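Local coordinates for protein putative conjugative transposon recombinase (Clostridium difficile, PDB 3G13) that probably binds DNA and exchanges its strands as a serine recombinase of a conjugative transposon, represented here by the resolvase-like N-terminal domain, at residues 34-37 against 43-46. Residues are numbered along the deposited sequence; the frame is centred on the assembly and turned at random.
Sequences DMIK and VLAD
In the first beta-alpha-beta unit of the resolvase domain, Ile36 near the C-terminal end of helix 25-37 packs on Leu44 of strand 42-51, the strand that the chain enters after a short connecting loop. Their CA atoms lie 6.5 Å apart, and both CB atoms point across the gap. The two side chains meet at about a right angle, and the two branches of Ile36 reach different parts of the strand. The longer one, with CG1 beside the backbone N (chi1 -69°), carries CD1 forward to 3.8 Å from CD1 of Leu44. The same rotation sets CG2 anti to that N and lays it over the strand backbone, 4.0 Å from N of Leu44 and 4.1 Å from its CB. Leu44 answers with CG anti to its own N (chi1 175°), which parts its two methyls between two consecutive residues: CD1 goes to Ile36, CD2 to Lys37. Lys37 is exposed, and its chain bends at chi2, chi3 and chi4 before NZ comes to 4.1 Å from CD2 of Leu44, a loose approach at the margin of a small, mostly apolar interface that buries 161 Å² over both sides.

Ile36 is buried and also rests on Val8 of strand 6-14, the parallel neighbour to which Val43 and Ala45 are hydrogen-bonded. Further along the strand, Asp46 turns away from the helix and forms a salt bridge with Arg66. Helix 25-37 against strand 42-51, outermost in this chain's sheet, is part of the beta-alpha-beta crossover from strand 6-14, in the mixed sheet of the resolvase-type N-terminal domain of serine recombinases.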
# COMPACT_ATOMS: atom_id res chain seq x y z
N ASP A 34 9.61 -26.37 14.93
CA ASP A 34 10.70 -26.97 14.20
C ASP A 34 11.51 -25.91 13.44
O ASP A 34 12.74 -25.92 13.49
CB ASP A 34 10.13 -28.01 13.25
CG ASP A 34 11.16 -28.57 12.28
OD1 ASP A 34 12.00 -29.43 12.69
OD2 ASP A 34 11.10 -28.14 11.11
N MSE A 35 10.83 -24.99 12.76
CA MSE A 35 11.54 -23.97 11.98
C MSE A 35 12.40 -23.10 12.89
O MSE A 35 13.57 -22.83 12.59
CB MSE A 35 10.58 -23.13 11.13
CG MSE A 35 11.28 -22.23 10.12
SE MSE A 35 11.70 -20.44 10.94
CE MSE A 35 9.81 -19.81 10.90
N ILE A 36 11.86 -22.65 14.01
CA ILE A 36 12.63 -21.76 14.88
C ILE A 36 13.83 -22.51 15.54
O ILE A 36 14.91 -21.91 15.76
CB ILE A 36 11.72 -21.05 15.90
CG1 ILE A 36 10.83 -20.02 15.16
CG2 ILE A 36 12.50 -20.42 17.07
CD1 ILE A 36 9.59 -19.65 15.94
N LYS A 37 13.63 -23.79 15.83
CA LYS A 37 14.71 -24.68 16.34
C LYS A 37 15.84 -24.93 15.37
O LYS A 37 16.92 -25.33 15.80
CB LYS A 37 14.15 -26.03 16.79
CG LYS A 37 14.11 -26.22 18.28
CD LYS A 37 12.93 -25.45 18.86
CE LYS A 37 12.23 -26.30 19.90
NZ LYS A 37 11.72 -25.44 21.00
N VAL A 43 15.76 -18.42 20.20
CA VAL A 43 15.01 -19.17 21.21
C VAL A 43 13.55 -18.85 20.99
O VAL A 43 13.20 -17.69 20.78
CB VAL A 43 15.52 -18.90 22.69
CG1 VAL A 43 15.41 -17.41 23.08
CG2 VAL A 43 14.77 -19.79 23.71
N LEU A 44 12.71 -19.89 20.99
CA LEU A 44 11.26 -19.74 20.87
C LEU A 44 10.69 -19.04 22.10
O LEU A 44 10.90 -19.51 23.24
CB LEU A 44 10.59 -21.11 20.65
CG LEU A 44 9.05 -21.24 20.60
CD1 LEU A 44 8.44 -20.46 19.45
CD2 LEU A 44 8.65 -22.72 20.55
N ALA A 45 10.03 -17.90 21.87
CA ALA A 45 9.28 -17.19 22.91
C ALA A 45 7.96 -17.94 23.08
O ALA A 45 7.75 -18.60 24.09
CB ALA A 45 9.07 -15.72 22.53
N ASP A 46 7.11 -17.91 22.04
CA ASP A 46 5.84 -18.58 22.12
C ASP A 46 5.21 -18.62 20.74
O ASP A 46 5.68 -17.99 19.78
CB ASP A 46 4.92 -17.92 23.20
CG ASP A 46 3.85 -18.88 23.74
OD1 ASP A 46 3.77 -20.06 23.30
OD2 ASP A 46 3.02 -18.41 24.54